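Local coordinates for uncharacterized protein Atu1735 (Agrobacterium tumefaciens, PDB 2PPX), which is of unknown function but has an XRE-like helix-turn-helix fold and so probably binds DNA as a transcriptional regulator, at residues Leu44-Glu48 against Leu60-Glu64; Phe49-Ile55 against Tyr77-Ile81. All coordinates share one frame; numbering follows the deposited sequence. Where two conformers were deposited one is given.

Interaction 1. Residues Leu44-Glu48 against Leu60-Glu64; sequences LTQEE and LRDWE. With SO4 (sulfate ion), chain C.
The guanidinium of R61 is met along its edge. The Q46 amide, a sulfate ion and a water lie in its plane, and E47 OE1 lies near it. R61 NE donates to Q46 OE1 at 3.0 Å and nearly straight (171°). The bond lies in the guanidinium plane but reaches OE1 from above the carbonyl plane, because the two flat groups are turned 49° apart. Q46 is also a donor: its NE2 bonds to E64 OE1 at 2.8 Å, in the plane of the amide but from above the E64 carboxylate plane. The Q46 chain is extended beyond CG, which carries its amide across to R61 and E64. Nearer the backbone, Q46 CG touches L60 CD2 at 3.7 Å. In one of two conformers, a bend at chi2 (75°) brings E47 OE1 to R61 NH2 at 3.1 Å, a tentative salt bridge. Water 1 donates to Q46 OE1, accepts from R61 NH2 and, equally tentatively, donates to E47 OE1. T45 and E48 form a capping box that starts helix 46-53. E64 OE2 is paired with R39. The contact joins the two helices of the helix-turn-helix unit. The Q46 amide accepts from R61 and donates to E64, which fixes its flip. The sulfate on R61, probably from the crystallisation liquor and also bonded to R67 of the second subunit, may mark a place where a DNA phosphate could sit.

Interaction 2. Residues Phe49-Ile55 against Tyr77-Ile81; sequences FSARYHI and YLKII. With SO4 (sulfate ion), chain G; SO4 (sulfate ion), chain E.
I81 lies over one face of the Y53 ring. Its CG2 sits 3.9 Å from the ring centroid, 14° off the normal, a CH-pi contact. The other methyl end of I81, CD1, reaches back to Y53 CG at 3.8 Å, and the same CD1 lies over a face of the Y77 ring, toward its rim. The opposite face of Y53 is covered by R52 CG, so this ring is held between an isoleucine and the aliphatic part of an arginine. An edge of Y53 in turn points at F49, whose ring carries Y53 CD2 over its centre. F49 CZ then touches I81 CG2 at 4.1 Å. Y77 comes in edge first. Its chi1 of -180° sends the ring away from its own backbone N, toward the end of helix 46-53, and its hydroxyl donates to Y53 O at 2.7 Å. That oxygen lies in the plane of the Y77 ring, while the hydroxyl is tilted from the carbonyl plane. I55 CG1 meets the edge of the same ring at 4.2 Å. I55 CD1 packs on L78 CD2 at 4.2 Å. H54 has positive phi and turns the chain after the helix, and S50 OG donates to I55 O across that turn. The polar end of Y53 bonds to P85 O. R52 and H54 each bond a sulfate ion, probably from the crystallisation liquor; one is also bound by Q72 and R75 of the third subunit. The short helix segments run at 96° to each other, and their axes pass 13.0 Å apart, a gap bridged by large side chains. The contact is apolar apart from one buried hydroxyl, which is spent on a carbonyl near the helix end. It ties helix 72-83 to the core of the helical domain.

Both contacts use helix 46-53, with interaction 1 at its first turn and interaction 2 along its remainder and the turn that follows. Interaction 1 is partly buried and mostly polar, linking this helix to helix 57-64 through charged and amide groups beside a sulfate. Interaction 2 is fully buried and mostly apolar, linking it to helix 72-83. The two meet in the core: L60 CD1 packs on F49 CD1 at 3.6 Å, and W63 CZ3 on I55 CG2 at 3.8 Å. Polar bonds thus join the helix-turn-helix pair near the surface, while aromatic and branched side chains bring in the next helix from the inside.

Interaction 1. Residues Leu44-Glu48 against Leu60-Glu64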
loop_
_atom_site.group_PDB
_atom_site.type_symbol
_atom_site.label_atom_id
_atom_site.label_comp_id
_atom_site.label_asym_id
_atom_site.label_seq_id
_atom_site.Cartn_x
_atom_site.Cartn_y
_atom_site.Cartn_z
ATOM N N LEU A 44 20.892 -9.681 -9.654
ATOM C CA LEU A 44 20.501 -8.323 -9.991
ATOM C C LEU A 44 20.799 -7.413 -8.830
ATOM O O LEU A 44 20.611 -7.787 -7.670
ATOM C CB LEU A 44 19.007 -8.243 -10.338
ATOM C CG LEU A 44 18.650 -9.079 -11.577
ATOM C CD1 LEU A 44 17.144 -9.056 -11.789
ATOM C CD2 LEU A 44 19.417 -8.638 -12.856
ATOM N N THR A 45 21.271 -6.208 -9.133
ATOM C CA THR A 45 21.385 -5.195 -8.096
ATOM C C THR A 45 19.981 -4.713 -7.711
ATOM O O THR A 45 18.984 -5.014 -8.394
ATOM C CB THR A 45 22.198 -3.970 -8.583
ATOM O OG1 THR A 45 21.442 -3.295 -9.586
ATOM C CG2 THR A 45 23.584 -4.366 -9.142
ATOM N N GLN A 46 19.888 -3.958 -6.624
ATOM C CA GLN A 46 18.594 -3.397 -6.222
ATOM C C GLN A 46 17.995 -2.518 -7.323
ATOM O O GLN A 46 16.796 -2.611 -7.619
ATOM C CB GLN A 46 18.705 -2.620 -4.911
ATOM C CG GLN A 46 19.070 -3.533 -3.680
ATOM C CD GLN A 46 19.125 -2.728 -2.386
ATOM O OE1 GLN A 46 19.554 -1.585 -2.393
ATOM N NE2 GLN A 46 18.672 -3.315 -1.278
ATOM N N GLU A 47 18.835 -1.693 -7.941
ATOM C CA GLU A 47 18.459 -0.801 -9.043
ATOM C C GLU A 47 17.892 -1.566 -10.230
ATOM O O GLU A 47 16.865 -1.215 -10.803
ATOM C CB GLU A 47 19.699 -0.016 -9.519
ATOM C CG GLU A 47 20.190 1.055 -8.550
ATOM C CD GLU A 47 20.948 0.531 -7.314
ATOM O OE1 GLU A 47 21.244 1.409 -6.470
ATOM O OE2 GLU A 47 21.248 -0.699 -7.170
ATOM N N GLU A 48 18.612 -2.615 -10.617
ATOM C CA GLU A 48 18.205 -3.447 -11.743
ATOM C C GLU A 48 16.868 -4.158 -11.491
ATOM O O GLU A 48 15.996 -4.195 -12.369
ATOM C CB GLU A 48 19.289 -4.477 -12.076
ATOM C CG GLU A 48 20.566 -3.846 -12.623
ATOM C CD GLU A 48 21.716 -4.832 -12.766
ATOM O OE1 GLU A 48 21.823 -5.795 -11.986
ATOM O OE2 GLU A 48 22.531 -4.635 -13.682
ATOM N N LEU A 60 11.487 -1.534 -2.146
ATOM C CA LEU A 60 12.331 -2.726 -2.285
ATOM C C LEU A 60 13.311 -2.748 -1.098
ATOM O O LEU A 60 13.447 -3.764 -0.423
ATOM C CB LEU A 60 13.098 -2.708 -3.628
ATOM C CG LEU A 60 14.018 -3.905 -3.968
ATOM C CD1 LEU A 60 14.220 -4.018 -5.507
ATOM C CD2 LEU A 60 15.369 -3.689 -3.328
ATOM N N ARG A 61 13.980 -1.616 -0.854
ATOM C CA ARG A 61 14.959 -1.534 0.227
ATOM C C ARG A 61 14.273 -1.755 1.586
ATOM O O ARG A 61 14.816 -2.465 2.434
ATOM C CB ARG A 61 15.718 -0.191 0.182
ATOM C CG ARG A 61 16.767 -0.182 -0.953
ATOM C CD ARG A 61 17.255 1.225 -1.249
ATOM N NE ARG A 61 18.337 1.163 -2.224
ATOM C CZ ARG A 61 18.793 2.205 -2.919
ATOM N NH1 ARG A 61 18.242 3.410 -2.774
ATOM N NH2 ARG A 61 19.799 2.030 -3.772
ATOM N N ASP A 62 13.074 -1.183 1.766
ATOM C CA ASP A 62 12.352 -1.426 3.025
ATOM C C ASP A 62 12.084 -2.920 3.218
ATOM O O ASP A 62 12.254 -3.429 4.323
ATOM C CB ASP A 62 11.015 -0.698 3.098
ATOM C CG ASP A 62 11.147 0.782 3.372
ATOM O OD1 ASP A 62 12.179 1.247 3.946
ATOM O OD2 ASP A 62 10.140 1.493 3.066
ATOM N N TRP A 63 11.630 -3.597 2.171
ATOM C CA TRP A 63 11.321 -5.015 2.274
ATOM C C TRP A 63 12.597 -5.824 2.618
ATOM O O TRP A 63 12.579 -6.689 3.518
ATOM C CB TRP A 63 10.645 -5.557 1.008
ATOM C CG TRP A 63 9.312 -4.948 0.672
ATOM C CD1 TRP A 63 8.514 -4.160 1.485
ATOM C CD2 TRP A 63 8.633 -5.043 -0.584
ATOM N NE1 TRP A 63 7.395 -3.783 0.793
ATOM C CE2 TRP A 63 7.421 -4.333 -0.459
ATOM C CE3 TRP A 63 8.916 -5.700 -1.786
ATOM C CZ2 TRP A 63 6.504 -4.215 -1.513
ATOM C CZ3 TRP A 63 7.995 -5.608 -2.827
ATOM C CH2 TRP A 63 6.810 -4.849 -2.681
ATOM N N GLU A 64 13.699 -5.506 1.931
ATOM C CA GLU A 64 14.976 -6.232 2.124
ATOM C C GLU A 64 15.588 -6.006 3.507
ATOM O O GLU A 64 16.223 -6.918 4.066
ATOM C CB GLU A 64 15.965 -5.894 1.002
ATOM C CG GLU A 64 15.539 -6.486 -0.340
ATOM C CD GLU A 64 16.683 -6.488 -1.367
ATOM O OE1 GLU A 64 17.794 -5.980 -1.052
ATOM O OE2 GLU A 64 16.455 -6.979 -2.492
HETATM S S SO4 C . 19.479 6.085 -4.939
HETATM O O1 SO4 C . 20.342 4.905 -4.823
HETATM O O2 SO4 C . 19.016 6.224 -6.323
HETATM O O3 SO4 C . 18.317 5.972 -4.063
HETATM O O4 SO4 C . 20.221 7.272 -4.530
HETATM O O HOH W 1 21.411 -0.188 -4.301
#

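Interaction 2. Residues Phe49-Ile55 against Tyr77-Ile81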
loop_
_atom_site.group_PDB
_atom_site.type_symbol
_atom_site.label_atom_id
_atom_site.label_comp_id
_atom_site.label_asym_id
_atom_site.label_seq_id
_atom_site.Cartn_x
_atom_site.Cartn_y
_atom_site.Cartn_z
ATOM N N PHE A 49 16.735 -4.744 -10.302
ATOM C CA PHE A 49 15.534 -5.477 -9.929
ATOM C C PHE A 49 14.350 -4.512 -9.884
ATOM O O PHE A 49 13.281 -4.805 -10.436
ATOM C CB PHE A 49 15.732 -6.207 -8.567
ATOM C CG PHE A 49 14.648 -7.243 -8.258
ATOM C CD1 PHE A 49 13.454 -6.845 -7.651
ATOM C CD2 PHE A 49 14.827 -8.583 -8.603
ATOM C CE1 PHE A 49 12.444 -7.770 -7.372
ATOM C CE2 PHE A 49 13.849 -9.527 -8.332
ATOM C CZ PHE A 49 12.640 -9.105 -7.701
ATOM N N SER A 50 14.549 -3.345 -9.251
ATOM C CA SER A 50 13.549 -2.277 -9.212
ATOM C C SER A 50 13.047 -1.878 -10.604
ATOM O O SER A 50 11.838 -1.842 -10.837
ATOM C CB SER A 50 14.068 -1.053 -8.429
ATOM O OG SER A 50 13.192 0.063 -8.557
ATOM N N ALA A 51 13.960 -1.651 -11.547
ATOM C CA ALA A 51 13.569 -1.233 -12.891
ATOM C C ALA A 51 12.951 -2.395 -13.688
ATOM O O ALA A 51 11.959 -2.206 -14.389
ATOM C CB ALA A 51 14.769 -0.638 -13.671
ATOM N N ARG A 52 13.518 -3.586 -13.575
ATOM C CA ARG A 52 13.014 -4.730 -14.341
ATOM C C ARG A 52 11.590 -5.149 -13.919
ATOM O O ARG A 52 10.750 -5.495 -14.770
ATOM C CB ARG A 52 13.975 -5.908 -14.223
ATOM C CG ARG A 52 13.648 -7.064 -15.125
ATOM C CD ARG A 52 14.783 -8.071 -15.121
ATOM N NE ARG A 52 15.976 -7.514 -15.758
ATOM C CZ ARG A 52 17.098 -8.195 -15.991
ATOM N NH1 ARG A 52 17.197 -9.473 -15.651
ATOM N NH2 ARG A 52 18.125 -7.590 -16.561
ATOM N N TYR A 53 11.320 -5.082 -12.619
ATOM C CA TYR A 53 10.053 -5.579 -12.069
ATOM C C TYR A 53 9.079 -4.522 -11.554
ATOM O O TYR A 53 8.046 -4.868 -10.983
ATOM C CB TYR A 53 10.322 -6.677 -11.010
ATOM C CG TYR A 53 11.009 -7.859 -11.648
ATOM C CD1 TYR A 53 10.342 -8.651 -12.594
ATOM C CD2 TYR A 53 12.339 -8.166 -11.348
ATOM C CE1 TYR A 53 10.983 -9.730 -13.214
ATOM C CE2 TYR A 53 12.991 -9.270 -11.949
ATOM C CZ TYR A 53 12.296 -10.024 -12.896
ATOM O OH TYR A 53 12.887 -11.078 -13.526
ATOM N N HIS A 54 9.398 -3.245 -11.796
ATOM C CA HIS A 54 8.532 -2.107 -11.458
ATOM C C HIS A 54 8.170 -2.047 -9.976
ATOM O O HIS A 54 7.009 -1.847 -9.603
ATOM C CB HIS A 54 7.285 -2.084 -12.348
ATOM C CG HIS A 54 7.596 -2.041 -13.819
ATOM N ND1 HIS A 54 6.875 -1.283 -14.707
ATOM C CD2 HIS A 54 8.589 -2.612 -14.538
ATOM C CE1 HIS A 54 7.382 -1.417 -15.921
ATOM N NE2 HIS A 54 8.424 -2.220 -15.847
ATOM N N ILE A 55 9.174 -2.246 -9.135
ATOM C CA ILE A 55 9.003 -2.086 -7.684
ATOM C C ILE A 55 9.841 -0.864 -7.275
ATOM O O ILE A 55 11.043 -0.854 -7.473
ATOM C CB ILE A 55 9.446 -3.321 -6.928
ATOM C CG1 ILE A 55 8.574 -4.545 -7.345
ATOM C CG2 ILE A 55 9.390 -3.098 -5.389
ATOM C CD1 ILE A 55 9.188 -5.847 -6.978
ATOM N N TYR A 77 2.834 -11.362 -6.498
ATOM C CA TYR A 77 3.686 -10.908 -7.613
ATOM C C TYR A 77 5.128 -11.451 -7.504
ATOM O O TYR A 77 5.706 -11.895 -8.485
ATOM C CB TYR A 77 3.668 -9.368 -7.658
ATOM C CG TYR A 77 4.512 -8.770 -8.777
ATOM C CD1 TYR A 77 4.543 -9.349 -10.050
ATOM C CD2 TYR A 77 5.245 -7.608 -8.558
ATOM C CE1 TYR A 77 5.313 -8.803 -11.054
ATOM C CE2 TYR A 77 6.013 -7.041 -9.557
ATOM C CZ TYR A 77 6.042 -7.632 -10.796
ATOM O OH TYR A 77 6.824 -7.088 -11.779
ATOM N N LEU A 78 5.707 -11.371 -6.312
ATOM C CA LEU A 78 7.042 -11.910 -6.032
ATOM C C LEU A 78 7.129 -13.392 -6.266
ATOM O O LEU A 78 8.149 -13.890 -6.742
ATOM C CB LEU A 78 7.467 -11.611 -4.575
ATOM C CG LEU A 78 7.781 -10.133 -4.368
ATOM C CD1 LEU A 78 7.969 -9.766 -2.908
ATOM C CD2 LEU A 78 9.018 -9.696 -5.238
ATOM N N LYS A 79 6.062 -14.110 -5.945
ATOM C CA LYS A 79 6.017 -15.529 -6.283
ATOM C C LYS A 79 6.050 -15.778 -7.801
ATOM O O LYS A 79 6.720 -16.709 -8.279
ATOM C CB LYS A 79 4.818 -16.206 -5.624
ATOM C CG LYS A 79 4.645 -17.660 -6.100
ATOM C CD LYS A 79 4.444 -18.592 -4.925
ATOM C CE LYS A 79 4.605 -20.057 -5.350
ATOM N NZ LYS A 79 3.413 -20.809 -4.876
ATOM N N ILE A 80 5.370 -14.932 -8.586
ATOM C CA ILE A 80 5.385 -15.110 -10.038
ATOM C C ILE A 80 6.757 -14.820 -10.596
ATOM O O ILE A 80 7.236 -15.541 -11.480
ATOM C CB ILE A 80 4.360 -14.191 -10.788
ATOM C CG1 ILE A 80 2.970 -14.315 -10.166
ATOM C CG2 ILE A 80 4.357 -14.551 -12.274
ATOM C CD1 ILE A 80 2.452 -15.704 -10.114
ATOM N N ILE A 81 7.380 -13.761 -10.092
ATOM C CA ILE A 81 8.754 -13.421 -10.491
ATOM C C ILE A 81 9.671 -14.627 -10.228
ATOM O O ILE A 81 10.426 -15.057 -11.101
ATOM C CB ILE A 81 9.293 -12.170 -9.722
ATOM C CG1 ILE A 81 8.505 -10.913 -10.105
ATOM C CG2 ILE A 81 10.817 -11.990 -9.967
ATOM C CD1 ILE A 81 8.808 -9.710 -9.231
HETATM S S SO4 G . 20.393 -10.400 -17.187
HETATM O O1 SO4 G . 21.172 -9.184 -16.936
HETATM O O2 SO4 G . 19.770 -10.874 -15.953
HETATM O O3 SO4 G . 19.364 -10.130 -18.191
HETATM O O4 SO4 G . 21.263 -11.452 -17.708
HETATM S S SO4 E . 4.253 2.197 -14.381
HETATM O O1 SO4 E . 3.106 1.291 -14.226
HETATM O O2 SO4 E . 4.115 3.324 -13.460
HETATM O O3 SO4 E . 5.532 1.543 -14.102
HETATM O O4 SO4 E . 4.267 2.664 -15.763
#